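Local atomic coordinates of mannan endo-1,4-beta-mannosidase (Cryptopygus antarcticus, PDB entry 4OOU), a protein that hydrolyses internal beta-1,4-mannosidic linkages in the backbones of mannans, galactomannans and glucomannans. Residues W68-K73 / L117-G122; W83-V86 / V90-A93. All blocks are in the same frame, centred on the assembly; numbering follows the deposited sequence.

From the N-terminal side, the chain runs along helix 58-74, where residues 68-73 supply the first half of interaction 1, and then rises through barrel strand 79-86. At the strand's C-terminal end, residues 83-86 meet 90-93, so interaction 2 closes a tight loop with just three residues between its segments. The chain continues through the small hairpin of strands 93-94 and 100-102 into helix 109-122, whose residues 117-122 return to helix 58-74. Interaction 1 thus spans 43 intervening residues and encloses interaction 2 completely; the two do not cross. It joins neighbouring outer helices, whereas interaction 2 folds a strand-end loop back; their centres lie about 21 Å apart.

Interaction 1 of 2, residues W68-K73 / L117-G122; sequences WINKVK and LDYANG
Tyr119 reaches from helix 109-122 to Ile69 and Asn70 on helix 58-74, joining two successive outer helices of the TIM barrel. Each leads into its own barrel strand, 79-86 and 126-133, and these strands pair in parallel. The helices accordingly run almost the same way: the axes of segments 68-73 and 117-122 are inclined by 22° and come within 9.9 Å.

From CB the tyrosine runs outward, with CG anti to the backbone N (chi1 -176°), which carries the ring across to the other helix, one edge leading. On that edge CD2 rests 3.8 Å from CG1 of Ile69, an apolar contact lying in the ring plane. The next atom, CE2, is shared: the same Ile69 CG1 is still close to it, while the amide nitrogen ND2 of Asn70 also comes in at the edge, 3.0 Å from CE2. At the tip, ND2 of Asn70 donates a hydrogen bond to Tyr119 OH, 2.6 Å long and moderately bent at 147°. The hydroxyl oxygen lies in the asparagine's amide plane, although that plane is tilted well away from the ring's. The two side chains cross at about a right angle, the asparagine meeting the end of the phenol from the side.

Beyond that edge of the ring the contact turns apolar and buried. Ile69 points into the gap between the helices, where it also touches Gln123 and Val125 in the loop leading to strand 126-133; Asn70 touches Gln123 too. Ala120, with no more than a methyl group, lets the backbones come nearest here, its CA 6.4 Å from the CA of Ile69. The isoleucine fills the space between with its outermost carbon: CD1 of Ile69 lies 4.1 Å from Ala120 CA and equally far from Ala120 O.

Interaction 2 of 2, residues W83-V86 / V90-A93; sequences WVHV and VSPA
His85 turns one face of its imidazole to Pro92, whose CD sits over the ring in a CH-pi contact, 4.0 Å from the centroid of the His85 ring and 22° off its normal. Offset toward the rim, the methylene is nearest to CG, and the two side chains cross at about a right angle. Ser91, joined to Pro92 by a cis peptide bond, approaches the ring obliquely, its CB 3.4 Å from ND1 of His85. That nitrogen is buried with no partner in the model; Ser91 OG makes its hydrogen bond to Thr103 O.

With CG anti to its carbonyl carbon (chi1 -51°), His85 extends NE2 to a hydrogen bond with Tyr155 OH on helix 149-167. Phe132 of strand 126-133 touches both the imidazole and Pro92. An alanine here has no imidazole, which would probably leave Tyr155 OH without its mate and open a gap against Pro92 CD.

The chain turns a corner at Val84 and His85, just after Trp83, which binds substrate. This is a loop folding back at the C-terminal end of a TIM-barrel strand, the end where glycosyl hydrolase family 5 enzymes build their active site.

Interaction 1 of 2, residues W68-K73 / L117-G122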
# COMPACT_ATOMS: atom_id res chain seq x y z
N TRP A 68 -14.77 3.87 -11.45
CA TRP A 68 -14.51 3.34 -10.12
C TRP A 68 -14.12 4.44 -9.13
O TRP A 68 -14.61 4.46 -7.99
CB TRP A 68 -13.41 2.28 -10.15
CG TRP A 68 -13.74 1.10 -10.98
CD1 TRP A 68 -14.89 0.85 -11.65
CD2 TRP A 68 -12.89 -0.02 -11.23
NE1 TRP A 68 -14.81 -0.35 -12.33
CE2 TRP A 68 -13.59 -0.91 -12.08
CE3 TRP A 68 -11.60 -0.36 -10.82
CZ2 TRP A 68 -13.05 -2.11 -12.51
CZ3 TRP A 68 -11.05 -1.53 -11.26
CH2 TRP A 68 -11.78 -2.41 -12.09
N ILE A 69 -13.27 5.37 -9.53
CA ILE A 69 -13.01 6.46 -8.58
C ILE A 69 -14.36 7.25 -8.36
O ILE A 69 -14.72 7.55 -7.22
CB ILE A 69 -11.69 7.33 -8.76
CG1 ILE A 69 -12.05 8.75 -9.01
CG2 ILE A 69 -10.60 6.88 -9.72
CD1 ILE A 69 -12.38 9.37 -7.68
N ASN A 70 -15.15 7.50 -9.40
CA ASN A 70 -16.50 8.11 -9.21
C ASN A 70 -17.36 7.37 -8.22
O ASN A 70 -18.06 7.97 -7.39
CB ASN A 70 -17.30 8.22 -10.52
CG ASN A 70 -16.60 9.05 -11.59
OD1 ASN A 70 -16.94 8.95 -12.78
ND2 ASN A 70 -15.61 9.88 -11.20
N LYS A 71 -17.32 6.05 -8.32
CA LYS A 71 -18.11 5.18 -7.42
C LYS A 71 -17.66 5.36 -5.96
O LYS A 71 -18.46 5.28 -5.03
CB LYS A 71 -18.06 3.72 -7.90
CG LYS A 71 -18.99 3.51 -9.08
CD LYS A 71 -19.02 2.07 -9.61
CE LYS A 71 -20.20 1.83 -10.56
NZ LYS A 71 -20.01 2.51 -11.86
N VAL A 72 -16.39 5.66 -5.76
CA VAL A 72 -15.89 5.92 -4.42
C VAL A 72 -16.42 7.27 -3.89
O VAL A 72 -17.07 7.25 -2.86
CB VAL A 72 -14.34 5.75 -4.35
CG1 VAL A 72 -13.74 6.30 -3.06
CG2 VAL A 72 -13.98 4.28 -4.52
N LYS A 73 -16.19 8.41 -4.55
CA LYS A 73 -16.73 9.71 -4.03
C LYS A 73 -18.23 9.50 -3.76
O LYS A 73 -18.69 9.75 -2.67
CB LYS A 73 -16.50 10.92 -4.96
N LEU A 117 -4.31 10.67 -11.52
CA LEU A 117 -4.20 11.43 -10.29
C LEU A 117 -5.00 12.75 -10.37
O LEU A 117 -5.66 13.15 -9.38
CB LEU A 117 -2.74 11.67 -9.94
CG LEU A 117 -2.04 10.42 -9.41
CD1 LEU A 117 -0.52 10.47 -9.44
CD2 LEU A 117 -2.48 10.18 -7.97
N ASP A 118 -4.96 13.40 -11.53
CA ASP A 118 -5.71 14.64 -11.76
C ASP A 118 -7.22 14.37 -11.66
O ASP A 118 -7.99 15.23 -11.23
CB ASP A 118 -5.40 15.23 -13.17
CG ASP A 118 -3.96 15.78 -13.30
OD1 ASP A 118 -3.20 15.77 -12.34
OD2 ASP A 118 -3.60 16.24 -14.40
N TYR A 119 -7.65 13.17 -12.09
CA TYR A 119 -9.07 12.88 -12.17
C TYR A 119 -9.54 12.62 -10.77
O TYR A 119 -10.61 13.08 -10.36
CB TYR A 119 -9.37 11.66 -13.05
CG TYR A 119 -10.84 11.45 -13.19
CD1 TYR A 119 -11.56 12.09 -14.17
CD2 TYR A 119 -11.53 10.63 -12.30
CE1 TYR A 119 -12.93 11.91 -14.29
CE2 TYR A 119 -12.90 10.45 -12.40
CZ TYR A 119 -13.60 11.08 -13.40
OH TYR A 119 -14.97 10.91 -13.51
N ALA A 120 -8.71 11.89 -10.04
CA ALA A 120 -9.01 11.47 -8.69
C ALA A 120 -9.17 12.67 -7.77
O ALA A 120 -10.08 12.71 -6.93
CB ALA A 120 -7.86 10.59 -8.18
N ASN A 121 -8.25 13.60 -7.92
CA ASN A 121 -8.31 14.90 -7.27
C ASN A 121 -9.65 15.55 -7.46
O ASN A 121 -10.22 16.03 -6.51
CB ASN A 121 -7.21 15.82 -7.81
CG ASN A 121 -7.13 17.12 -7.05
OD1 ASN A 121 -6.11 17.44 -6.42
ND2 ASN A 121 -8.21 17.87 -7.08
N GLY A 122 -10.17 15.56 -8.68
CA GLY A 122 -11.45 16.22 -8.96
C GLY A 122 -12.63 15.60 -8.22
O GLY A 122 -13.66 16.25 -7.99

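Interaction 2 of 2, residues W83-V86 / V90-A93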
# COMPACT_ATOMS: atom_id res chain seq x y z
N TRP A 83 -2.43 -0.65 -8.17
CA TRP A 83 -1.15 -1.30 -8.40
C TRP A 83 -0.52 -0.84 -9.72
O TRP A 83 -1.23 -0.61 -10.70
CB TRP A 83 -1.38 -2.82 -8.41
CG TRP A 83 -1.69 -3.45 -7.07
CD1 TRP A 83 -2.27 -2.86 -5.98
CD2 TRP A 83 -1.45 -4.80 -6.70
NE1 TRP A 83 -2.37 -3.76 -4.95
CE2 TRP A 83 -1.88 -4.95 -5.37
CE3 TRP A 83 -0.89 -5.89 -7.36
CZ2 TRP A 83 -1.76 -6.14 -4.70
CZ3 TRP A 83 -0.77 -7.07 -6.69
CH2 TRP A 83 -1.20 -7.20 -5.38
N VAL A 84 0.81 -0.70 -9.73
CA VAL A 84 1.55 -0.14 -10.88
C VAL A 84 2.51 -1.12 -11.61
O VAL A 84 2.13 -1.70 -12.64
CB VAL A 84 2.28 1.18 -10.53
CG1 VAL A 84 2.73 1.89 -11.82
CG2 VAL A 84 1.37 2.10 -9.73
N HIS A 85 3.74 -1.29 -11.14
CA HIS A 85 4.62 -2.20 -11.87
C HIS A 85 4.09 -3.66 -11.80
O HIS A 85 4.04 -4.36 -12.82
CB HIS A 85 6.05 -2.15 -11.36
CG HIS A 85 6.61 -0.78 -11.28
ND1 HIS A 85 6.25 0.21 -12.17
CD2 HIS A 85 7.50 -0.23 -10.43
CE1 HIS A 85 6.87 1.34 -11.84
NE2 HIS A 85 7.65 1.09 -10.80
N VAL A 86 3.68 -4.07 -10.60
CA VAL A 86 3.15 -5.43 -10.37
C VAL A 86 4.25 -6.48 -10.59
O VAL A 86 5.08 -6.66 -9.70
CB VAL A 86 1.86 -5.71 -11.19
CG1 VAL A 86 1.20 -7.03 -10.80
CG2 VAL A 86 0.86 -4.57 -11.00
N VAL A 90 4.51 -4.62 -17.94
CA VAL A 90 4.61 -3.42 -18.77
C VAL A 90 5.67 -2.49 -18.20
O VAL A 90 6.49 -1.97 -18.95
CB VAL A 90 3.28 -2.63 -18.79
CG1 VAL A 90 3.48 -1.22 -19.36
CG2 VAL A 90 2.24 -3.37 -19.58
N SER A 91 5.63 -2.29 -16.88
CA SER A 91 6.62 -1.47 -16.20
C SER A 91 7.45 -2.20 -15.16
O SER A 91 7.03 -3.26 -14.67
CB SER A 91 5.90 -0.39 -15.45
OG SER A 91 6.16 0.82 -16.08
N PRO A 92 8.64 -1.66 -14.83
CA PRO A 92 9.44 -0.72 -15.59
C PRO A 92 10.07 -1.44 -16.79
O PRO A 92 10.04 -2.68 -16.84
CB PRO A 92 10.53 -0.32 -14.60
CG PRO A 92 10.67 -1.50 -13.69
CD PRO A 92 9.27 -2.01 -13.55
N ALA A 93 10.66 -0.70 -17.73
CA ALA A 93 11.29 -1.34 -18.91
C ALA A 93 12.74 -1.77 -18.62
O ALA A 93 13.54 -0.97 -18.11
CB ALA A 93 11.23 -0.41 -20.12